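Mucin-like protocadherin (Homo sapiens, PDB 6OAE) probably joins adjacent microvilli of epithelial cells through calcium-dependent heterophilic complexes with CDHR2, this piece being its own first two cadherin repeats. Local coordinates at residues A[107-112]-A[117-122]; A[152-155]-A[159-162]. All coordinates share one frame; numbering follows the deposited sequence.

Interaction 1. Residues A[107-112]-A[117-122]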
loop_
_atom_site.group_PDB
_atom_site.type_symbol
_atom_site.label_atom_id
_atom_site.label_comp_id
_atom_site.label_asym_id
_atom_site.label_seq_id
_atom_site.Cartn_x
_atom_site.Cartn_y
_atom_site.Cartn_z
ATOM N N ILE A 107 25.424 5.799 12.677
ATOM C CA ILE A 107 25.204 5.263 14.049
ATOM C C ILE A 107 26.588 5.035 14.663
ATOM O O ILE A 107 27.414 4.387 14.002
ATOM C CB ILE A 107 24.377 3.960 14.051
ATOM C CG1 ILE A 107 22.937 4.162 13.546
ATOM C CG2 ILE A 107 24.393 3.340 15.454
ATOM C CD1 ILE A 107 22.790 4.344 12.046
ATOM N N ARG A 108 26.812 5.517 15.878
ATOM C CA ARG A 108 28.062 5.249 16.622
ATOM C C ARG A 108 27.838 4.015 17.502
ATOM O O ARG A 108 26.773 3.910 18.158
ATOM C CB ARG A 108 28.522 6.544 17.294
ATOM C CG ARG A 108 29.129 7.476 16.255
ATOM C CD ARG A 108 29.228 8.911 16.636
ATOM N NE ARG A 108 27.956 9.491 16.988
ATOM C CZ ARG A 108 26.970 9.807 16.146
ATOM N NH1 ARG A 108 27.071 9.594 14.838
ATOM N NH2 ARG A 108 25.867 10.351 16.634
ATOM N N VAL A 109 28.803 3.100 17.504
ATOM C CA VAL A 109 28.712 1.806 18.234
ATOM C C VAL A 109 29.988 1.641 19.046
ATOM O O VAL A 109 31.090 1.723 18.454
ATOM C CB VAL A 109 28.528 0.614 17.280
ATOM C CG1 VAL A 109 27.946 -0.585 18.013
ATOM C CG2 VAL A 109 27.671 0.957 16.078
ATOM N N GLU A 110 29.858 1.398 20.343
ATOM C CA GLU A 110 31.045 1.195 21.211
ATOM C C GLU A 110 31.766 -0.076 20.771
ATOM O O GLU A 110 31.104 -1.073 20.452
ATOM C CB GLU A 110 30.644 1.174 22.672
ATOM C CG GLU A 110 30.308 2.547 23.180
ATOM C CD GLU A 110 30.011 2.550 24.664
ATOM O OE1 GLU A 110 30.860 2.033 25.432
ATOM O OE2 GLU A 110 28.938 3.042 25.043
ATOM N N GLU A 111 33.093 -0.028 20.738
ATOM C CA GLU A 111 33.938 -1.181 20.347
ATOM C C GLU A 111 33.602 -2.424 21.193
ATOM O O GLU A 111 33.715 -3.536 20.659
ATOM C CB GLU A 111 35.408 -0.805 20.505
ATOM C CG GLU A 111 36.355 -1.879 20.047
ATOM C CD GLU A 111 37.790 -1.524 20.362
ATOM O OE1 GLU A 111 38.558 -1.378 19.438
ATOM O OE2 GLU A 111 38.104 -1.385 21.562
ATOM N N ASP A 112 33.205 -2.268 22.457
ATOM C CA ASP A 112 33.011 -3.421 23.387
ATOM C C ASP A 112 31.536 -3.870 23.432
ATOM O O ASP A 112 31.177 -4.627 24.369
ATOM C CB ASP A 112 33.567 -3.083 24.781
ATOM C CG ASP A 112 32.859 -1.934 25.472
ATOM O OD1 ASP A 112 32.149 -1.185 24.790
ATOM O OD2 ASP A 112 33.028 -1.800 26.689
ATOM N N SER A 117 24.189 -8.530 19.989
ATOM C CA SER A 117 23.397 -7.365 20.440
ATOM C C SER A 117 22.660 -6.794 19.230
ATOM O O SER A 117 23.283 -6.726 18.143
ATOM C CB SER A 117 24.261 -6.273 21.044
ATOM O OG SER A 117 24.892 -6.695 22.244
ATOM N N THR A 118 21.422 -6.352 19.421
ATOM C CA THR A 118 20.758 -5.449 18.452
ATOM C C THR A 118 21.442 -4.094 18.595
ATOM O O THR A 118 21.509 -3.602 19.737
ATOM C CB THR A 118 19.242 -5.353 18.680
ATOM O OG1 THR A 118 18.692 -6.628 18.392
ATOM C CG2 THR A 118 18.593 -4.321 17.791
ATOM N N VAL A 119 21.946 -3.509 17.506
ATOM C CA VAL A 119 22.622 -2.179 17.532
ATOM C C VAL A 119 21.703 -1.117 16.913
ATOM O O VAL A 119 21.825 0.067 17.293
ATOM C CB VAL A 119 23.997 -2.273 16.839
ATOM C CG1 VAL A 119 24.609 -0.925 16.538
ATOM C CG2 VAL A 119 24.963 -3.110 17.679
ATOM N N ILE A 120 20.837 -1.490 15.964
ATOM C CA ILE A 120 19.804 -0.565 15.406
ATOM C C ILE A 120 18.486 -1.328 15.455
ATOM O O ILE A 120 18.368 -2.382 14.839
ATOM C CB ILE A 120 20.116 -0.072 13.985
ATOM C CG1 ILE A 120 21.553 0.440 13.846
ATOM C CG2 ILE A 120 19.112 0.998 13.591
ATOM C CD1 ILE A 120 21.949 0.827 12.422
ATOM N N PRO A 121 17.461 -0.830 16.169
ATOM C CA PRO A 121 16.179 -1.508 16.205
ATOM C C PRO A 121 15.425 -1.238 14.890
ATOM O O PRO A 121 15.716 -0.264 14.174
ATOM C CB PRO A 121 15.515 -0.880 17.435
ATOM C CG PRO A 121 16.003 0.546 17.374
ATOM C CD PRO A 121 17.448 0.424 16.947
ATOM N N GLU A 122 14.482 -2.131 14.604
ATOM C CA GLU A 122 13.569 -2.105 13.424
ATOM C C GLU A 122 12.997 -0.684 13.219
ATOM O O GLU A 122 12.931 -0.223 12.066
ATOM C CB GLU A 122 12.504 -3.185 13.651
ATOM C CG GLU A 122 11.949 -3.761 12.385
ATOM C CD GLU A 122 10.905 -4.862 12.547
ATOM O OE1 GLU A 122 10.006 -4.948 11.676
ATOM O OE2 GLU A 122 11.001 -5.641 13.508
#
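Ile-107 and Val-109 of strand 104-110 meet Val-119 and Ile-120 of strand 118-120 at the margin of the beta-sandwich that makes up the second cadherin repeat, where edge strands of its two sheets come together. They touch through aliphatic side chains alone. Val-109 and Val-119 come tip to tip: CG1 of Val-119 lies 3.6 Å from CG2 of Val-109 and 3.7 Å from Val-109 CG1, fitting against both methyls. That branch of Val-119 is extended away from its own backbone N (chi1 167°), which carries it across to Val-109. Further along, Ile-107 and Ile-120 cross obliquely, their CD1 methyls 3.6 Å apart, and Ile-107 CG1 also lies 3.7 Å from Ile-120 CD1. Val-119 and Ile-120 form a classic beta bulge opposite Leu-161, which probably helps both side chains reach strand 104-110. Leu-201 and Leu-167 add to the apolar surroundings of Val-109, while backbone bonds to strand 194-204 hold strand 104-110 in its sheet. With methyl and methylene groups on both sides and 176 Å² buried, this contact depends on shape fit and the exclusion of water, and it has little of the directionality that polar bonds would give.

Interaction 2. Residues A[152-155]-A[159-162]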
loop_
_atom_site.group_PDB
_atom_site.type_symbol
_atom_site.label_atom_id
_atom_site.label_comp_id
_atom_site.label_asym_id
_atom_site.label_seq_id
_atom_site.Cartn_x
_atom_site.Cartn_y
_atom_site.Cartn_z
ATOM N N SER A 152 24.481 -7.864 10.377
ATOM C CA SER A 152 23.440 -8.468 9.507
ATOM C C SER A 152 22.062 -8.057 10.015
ATOM O O SER A 152 21.961 -7.638 11.185
ATOM C CB SER A 152 23.608 -9.970 9.473
ATOM O OG SER A 152 23.401 -10.520 10.757
ATOM N N LEU A 153 21.054 -8.159 9.159
ATOM C CA LEU A 153 19.650 -7.926 9.547
ATOM C C LEU A 153 19.163 -9.176 10.249
ATOM O O LEU A 153 19.586 -10.299 9.854
ATOM C CB LEU A 153 18.817 -7.646 8.306
ATOM C CG LEU A 153 19.196 -6.396 7.528
ATOM C CD1 LEU A 153 18.266 -6.247 6.349
ATOM C CD2 LEU A 153 19.133 -5.157 8.416
ATOM N N VAL A 154 18.311 -9.016 11.251
ATOM C CA VAL A 154 17.737 -10.191 11.950
ATOM C C VAL A 154 16.978 -11.050 10.931
ATOM O O VAL A 154 17.137 -12.299 10.960
ATOM C CB VAL A 154 16.856 -9.770 13.145
ATOM C CG1 VAL A 154 16.045 -10.939 13.678
ATOM C CG2 VAL A 154 17.712 -9.167 14.234
ATOM N N SER A 155 16.199 -10.434 10.054
ATOM C CA SER A 155 15.554 -11.142 8.918
ATOM C C SER A 155 15.184 -10.171 7.804
ATOM O O SER A 155 15.157 -8.944 8.035
ATOM C CB SER A 155 14.313 -11.919 9.353
ATOM O OG SER A 155 13.183 -11.062 9.354
ATOM N N PRO A 159 14.001 -5.622 9.885
ATOM C CA PRO A 159 15.271 -4.920 9.710
ATOM C C PRO A 159 15.877 -4.307 10.985
ATOM O O PRO A 159 16.108 -3.112 11.022
ATOM C CB PRO A 159 14.873 -3.845 8.678
ATOM C CG PRO A 159 13.479 -3.485 9.069
ATOM C CD PRO A 159 12.866 -4.840 9.359
ATOM N N ALA A 160 16.147 -5.133 11.987
ATOM C CA ALA A 160 16.990 -4.762 13.138
ATOM C C ALA A 160 18.406 -5.135 12.735
ATOM O O ALA A 160 18.561 -6.208 12.121
ATOM C CB ALA A 160 16.565 -5.474 14.391
ATOM N N LEU A 161 19.383 -4.297 13.047
ATOM C CA LEU A 161 20.797 -4.573 12.715
ATOM C C LEU A 161 21.446 -5.194 13.952
ATOM O O LEU A 161 21.400 -4.577 15.039
ATOM C CB LEU A 161 21.513 -3.298 12.269
ATOM C CG LEU A 161 22.841 -3.544 11.558
ATOM C CD1 LEU A 161 22.628 -4.234 10.229
ATOM C CD2 LEU A 161 23.614 -2.249 11.364
ATOM N N ARG A 162 22.001 -6.381 13.781
ATOM C CA ARG A 162 22.639 -7.176 14.844
ATOM C C ARG A 162 24.159 -7.145 14.663
ATOM O O ARG A 162 24.625 -7.246 13.515
ATOM C CB ARG A 162 22.053 -8.589 14.784
ATOM C CG ARG A 162 22.745 -9.599 15.691
ATOM C CD ARG A 162 22.167 -10.998 15.544
ATOM N NE ARG A 162 22.334 -11.403 14.161
ATOM C CZ ARG A 162 21.466 -12.100 13.448
ATOM N NH1 ARG A 162 20.333 -12.509 13.979
ATOM N NH2 ARG A 162 21.726 -12.361 12.183
HETATM O O HOH W 1 19.339 -13.716 11.425
#
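With CG anti to its backbone N and the next bond extended too, the Arg-162 side chain runs outward until a bend at chi3 (60°) turns its guanidinium back alongside Ser-152, whose OG sits between its own backbone N and carbonyl carbon. Arg-162 NH2 donates to Ser-152 OG at 2.9 Å, with the oxygen 25° out of the guanidinium plane. The same nitrogen donates to a water, 2.8 Å from Arg-162 NH2 and in the guanidinium plane, which in turn donates to Val-154 O. Asp-164 completes the network, forming a salt bridge with Arg-162 NE and a hydrogen bond with Ser-152 OG. Were Arg-162 replaced by an alanine, Asp-164 would probably lose this cationic mate, and Val-154 O its water link to the guanidinium. Beneath this cluster, Ser-152 and Arg-162 form an antiparallel hydrogen-bonded pair; the bond from Arg-162 N to Ser-152 O, 2.9 Å, is nearly straight at 175°. Val-154 N donates a hydrogen bond to Ala-160 O at 3.0 Å, and Leu-153 CA makes a CA-H...O contact with that same carbonyl oxygen. On the other face, Leu-153 CD2 lies 4.0 Å from Leu-161 CD1 as the two leucines cross. The segments belong to a beta hairpin, strands 151-155 and 158-163. Strand 158-163 is the middle of a three-stranded antiparallel sheet, flanked by 118-120 and 151-155, and Leu-153 and Leu-161 both pack on Leu-140 of strand 137-142 in the facing sheet.

Both contacts lie in the second cadherin repeat and share the three-stranded sheet of 118-120, 158-163 and 151-155. Interaction 1 joins this sheet to edge strand 104-110 of the other sheet, whereas interaction 2 pairs two strands within it. Backbone bonding between Leu-161 and the bulge at Val-119 and Ile-120 links them directly, with centres about 11 Å apart. Each is partly buried: interaction 1 has Val-109 and Ile-120 in the core, while interaction 2 runs from buried Pro-159 and Leu-161 to exposed Val-154. The chemistry follows the place: between sheets, interaction 1 is purely aliphatic; interaction 2 combines main-chain hydrogen bonds with leucines turned inward and, on the opposite face, a hydrated arginine-serine-aspartate cluster.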